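Adenylate kinase (PDB 3CM0) catalyses the reversible transfer of the terminal phosphate of ATP to AMP, giving two ADP and probably contributing to cellular energy homeostasis. Local coordinates at residues E118-I123 / E138-R143. Sequence-based numbering, arbitrary orientation.
Sequences ELVRRI and ETVRRR
Val140 overlaps Ile123 with both methyl groups, CG2 meeting Ile123 CG2 at 3.8 Å and CG1 meeting Ile123 CD1, also at 3.8 Å. The two side chains run past one another in opposite directions, an arrangement consistent with two separate methyl contacts. They join helices 116-130 and 137-160, the pair that carries the LID (residues 125-135) on the P-loop CORE of adenylate kinase. The segment axes approach to 10.2 Å at 130°, and no hydrogen bond links the segments; apart from the Arg141 side chain, the contact is made by methyl groups. Val120 and Val140 have the closest CA atoms across the two segments, 6.6 Å apart, yet Val120 CG2 stays 4.2 Å from Val140 CG1. Val120 has CG1 anti to the backbone N (chi1 175°), and its other methyl, CG2, lies over one face of the Arg141 guanidinium. Arg141 crosses Val120 at roughly a right angle, while its NE forms a salt bridge with Glu137. The Ile123 side chain lies about 4 Å from Gly14, predicted to bind ATP; separately, Arg143, predicted to bind AMP, forms an NH1 salt bridge to Asp135 OD1. The closest approach of Arg141 to Val120 CG2 is by NH1, at 3.7 Å.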
ATOM      1  N   GLU A 118     -15.212   7.877  12.672  1.00 14.62           N
ATOM      2  CA  GLU A 118     -15.091   6.447  12.927  1.00 15.01           C
ATOM      3  C   GLU A 118     -13.609   6.033  12.954  1.00 15.64           C
ATOM      4  O   GLU A 118     -13.191   5.175  13.769  1.00 16.13           O
ATOM      5  CB  GLU A 118     -15.829   5.626  11.837  1.00 15.64           C
ATOM      6  CG  GLU A 118     -17.370   5.832  11.883  1.00 22.59           C
ATOM      7  CD  GLU A 118     -18.005   5.273  13.155  1.00 28.95           C
ATOM      8  OE1 GLU A 118     -17.298   4.602  13.931  1.00 21.58           O
ATOM      9  OE2 GLU A 118     -19.221   5.488  13.380  1.00 24.28           O
ATOM     10  N   LEU A 119     -12.820   6.597  12.050  1.00 15.67           N
ATOM     11  CA  LEU A 119     -11.395   6.230  12.076  1.00 18.66           C
ATOM     12  C   LEU A 119     -10.806   6.640  13.425  1.00 19.31           C
ATOM     13  O   LEU A 119     -10.078   5.869  14.058  1.00 18.85           O
ATOM     14  CB  LEU A 119     -10.643   6.942  10.981  1.00 16.41           C
ATOM     15  CG  LEU A 119     -10.877   6.508   9.540  1.00 22.39           C
ATOM     16  CD1 LEU A 119     -10.272   7.556   8.628  1.00 20.76           C
ATOM     17  CD2 LEU A 119     -10.257   5.144   9.294  1.00 24.42           C
ATOM     18  N   VAL A 120     -11.111   7.854  13.870  1.00 14.83           N
ATOM     19  CA  VAL A 120     -10.596   8.317  15.153  1.00 17.52           C
ATOM     20  C   VAL A 120     -11.071   7.430  16.304  1.00 23.31           C
ATOM     21  O   VAL A 120     -10.282   7.034  17.173  1.00 21.48           O
ATOM     22  CB  VAL A 120     -11.037   9.771  15.425  1.00 19.37           C
ATOM     23  CG1 VAL A 120     -10.599  10.185  16.827  1.00 20.08           C
ATOM     24  CG2 VAL A 120     -10.450  10.699  14.383  1.00 18.68           C
ATOM     25  N   ARG A 121     -12.361   7.096  16.325  1.00 19.24           N
ATOM     26  CA  ARG A 121     -12.876   6.237  17.388  1.00 21.33           C
ATOM     27  C   ARG A 121     -12.139   4.901  17.413  1.00 18.08           C
ATOM     28  O   ARG A 121     -11.732   4.414  18.478  1.00 22.07           O
ATOM     29  CB  ARG A 121     -14.380   5.953  17.193  1.00 21.20           C
ATOM     30  CG  ARG A 121     -15.275   7.112  17.480  1.00 26.85           C
ATOM     31  CD  ARG A 121     -16.703   6.765  17.057  1.00 26.55           C
ATOM     32  NE  ARG A 121     -17.434   6.052  18.103  1.00 46.54           N
ATOM     33  CZ  ARG A 121     -18.193   4.982  17.892  1.00 44.29           C
ATOM     34  NH1 ARG A 121     -18.326   4.484  16.669  1.00 48.89           N
ATOM     35  NH2 ARG A 121     -18.833   4.415  18.906  1.00 45.03           N
ATOM     36  N   ARG A 122     -11.966   4.310  16.241  1.00 19.57           N
ATOM     37  CA  ARG A 122     -11.293   3.019  16.130  1.00 18.85           C
ATOM     38  C   ARG A 122      -9.881   3.069  16.653  1.00 23.40           C
ATOM     39  O   ARG A 122      -9.496   2.233  17.490  1.00 24.61           O
ATOM     40  CB  ARG A 122     -11.202   2.570  14.687  1.00 22.57           C
ATOM     41  CG  ARG A 122     -12.501   2.200  14.071  1.00 30.78           C
ATOM     42  CD  ARG A 122     -12.294   1.794  12.635  1.00 34.22           C
ATOM     43  NE  ARG A 122     -13.568   1.426  12.025  1.00 37.56           N
ATOM     44  CZ  ARG A 122     -13.704   1.066  10.759  1.00 36.29           C
ATOM     45  NH1 ARG A 122     -12.648   1.022   9.957  1.00 32.57           N
ATOM     46  NH2 ARG A 122     -14.903   0.757  10.295  1.00 42.82           N
ATOM     47  N   ILE A 123      -9.116   4.039  16.151  1.00 22.53           N
ATOM     48  CA  ILE A 123      -7.723   4.178  16.543  1.00 26.92           C
ATOM     49  C   ILE A 123      -7.590   4.424  18.048  1.00 30.10           C
ATOM     50  O   ILE A 123      -6.781   3.759  18.727  1.00 26.38           O
ATOM     51  CB  ILE A 123      -7.069   5.315  15.762  1.00 23.60           C
ATOM     52  CG1 ILE A 123      -7.022   4.945  14.271  1.00 24.37           C
ATOM     53  CG2 ILE A 123      -5.661   5.579  16.316  1.00 21.44           C
ATOM     54  CD1 ILE A 123      -6.652   6.094  13.359  1.00 19.84           C
ATOM     55  N   GLU A 138      -6.022  14.801  19.196  1.00 30.26           N
ATOM     56  CA  GLU A 138      -5.230  15.744  18.432  1.00 32.46           C
ATOM     57  C   GLU A 138      -4.210  15.064  17.537  1.00 29.87           C
ATOM     58  O   GLU A 138      -4.191  15.303  16.332  1.00 32.05           O
ATOM     59  CB  GLU A 138      -4.498  16.709  19.377  1.00 46.70           C
ATOM     60  CG  GLU A 138      -3.521  17.666  18.682  1.00 50.90           C
ATOM     61  CD  GLU A 138      -4.202  18.899  18.102  1.00 62.95           C
ATOM     62  OE1 GLU A 138      -4.910  19.601  18.859  1.00 70.22           O
ATOM     63  OE2 GLU A 138      -4.022  19.175  16.897  1.00 56.51           O
ATOM     64  N   THR A 139      -3.355  14.217  18.113  1.00 28.57           N
ATOM     65  CA  THR A 139      -2.323  13.552  17.319  1.00 34.93           C
ATOM     66  C   THR A 139      -2.892  12.676  16.202  1.00 32.36           C
ATOM     67  O   THR A 139      -2.327  12.621  15.101  1.00 25.03           O
ATOM     68  CB  THR A 139      -1.373  12.692  18.196  1.00 41.04           C
ATOM     69  OG1 THR A 139      -2.119  11.692  18.894  1.00 41.39           O
ATOM     70  CG2 THR A 139      -0.643  13.564  19.203  1.00 37.95           C
ATOM     71  N   VAL A 140      -3.999  11.994  16.485  1.00 25.71           N
ATOM     72  CA  VAL A 140      -4.614  11.140  15.474  1.00 27.56           C
ATOM     73  C   VAL A 140      -5.191  11.987  14.338  1.00 25.53           C
ATOM     74  O   VAL A 140      -4.951  11.691  13.169  1.00 23.10           O
ATOM     75  CB  VAL A 140      -5.704  10.232  16.086  1.00 24.27           C
ATOM     76  CG1 VAL A 140      -6.467   9.491  14.964  1.00 20.19           C
ATOM     77  CG2 VAL A 140      -5.059   9.217  17.042  1.00 29.15           C
ATOM     78  N   ARG A 141      -5.934  13.047  14.650  1.00 22.31           N
ATOM     79  CA  ARG A 141      -6.485  13.879  13.587  1.00 28.41           C
ATOM     80  C   ARG A 141      -5.385  14.536  12.766  1.00 26.28           C
ATOM     81  O   ARG A 141      -5.548  14.776  11.570  1.00 23.94           O
ATOM     82  CB  ARG A 141      -7.410  14.970  14.139  1.00 29.02           C
ATOM     83  CG  ARG A 141      -8.754  14.473  14.632  1.00 30.46           C
ATOM     84  CD  ARG A 141      -9.577  15.626  15.196  1.00 35.99           C
ATOM     85  NE  ARG A 141     -10.676  15.169  16.040  1.00 48.23           N
ATOM     86  CZ  ARG A 141     -11.716  14.463  15.609  1.00 55.58           C
ATOM     87  NH1 ARG A 141     -11.815  14.124  14.326  1.00 59.21           N
ATOM     88  NH2 ARG A 141     -12.657  14.084  16.464  1.00 48.37           N
ATOM     89  N   ARG A 142      -4.269  14.855  13.404  1.00 28.47           N
ATOM     90  CA  ARG A 142      -3.171  15.462  12.667  1.00 29.11           C
ATOM     91  C   ARG A 142      -2.526  14.444  11.732  1.00 26.70           C
ATOM     92  O   ARG A 142      -2.219  14.751  10.574  1.00 32.45           O
ATOM     93  CB  ARG A 142      -2.105  15.993  13.630  1.00 38.97           C
ATOM     94  CG  ARG A 142      -1.023  16.789  12.919  1.00 46.06           C
ATOM     95  CD  ARG A 142       0.098  17.154  13.879  1.00 69.04           C
ATOM     96  NE  ARG A 142       0.669  15.968  14.521  1.00 75.82           N
ATOM     97  CZ  ARG A 142       1.248  14.965  13.867  1.00 78.01           C
ATOM     98  NH1 ARG A 142       1.337  14.993  12.543  1.00 79.28           N
ATOM     99  NH2 ARG A 142       1.732  13.926  14.538  1.00 81.15           N
ATOM    100  N   ARG A 143      -2.307  13.235  12.227  1.00 23.86           N
ATOM    101  CA  ARG A 143      -1.723  12.211  11.387  1.00 30.04           C
ATOM    102  C   ARG A 143      -2.650  11.923  10.202  1.00 31.42           C
ATOM    103  O   ARG A 143      -2.171  11.626   9.102  1.00 23.63           O
ATOM    104  CB  ARG A 143      -1.457  10.941  12.197  1.00 38.35           C
ATOM    105  CG  ARG A 143      -0.311  11.104  13.208  1.00 52.91           C
ATOM    106  CD  ARG A 143      -0.224   9.916  14.174  1.00 60.95           C
ATOM    107  NE  ARG A 143       0.912  10.010  15.094  1.00 60.76           N
ATOM    108  CZ  ARG A 143       1.107   9.194  16.127  1.00 60.43           C
ATOM    109  NH1 ARG A 143       0.239   8.224  16.375  1.00 72.03           N
ATOM    110  NH2 ARG A 143       2.169   9.340  16.912  1.00 64.88           N
TER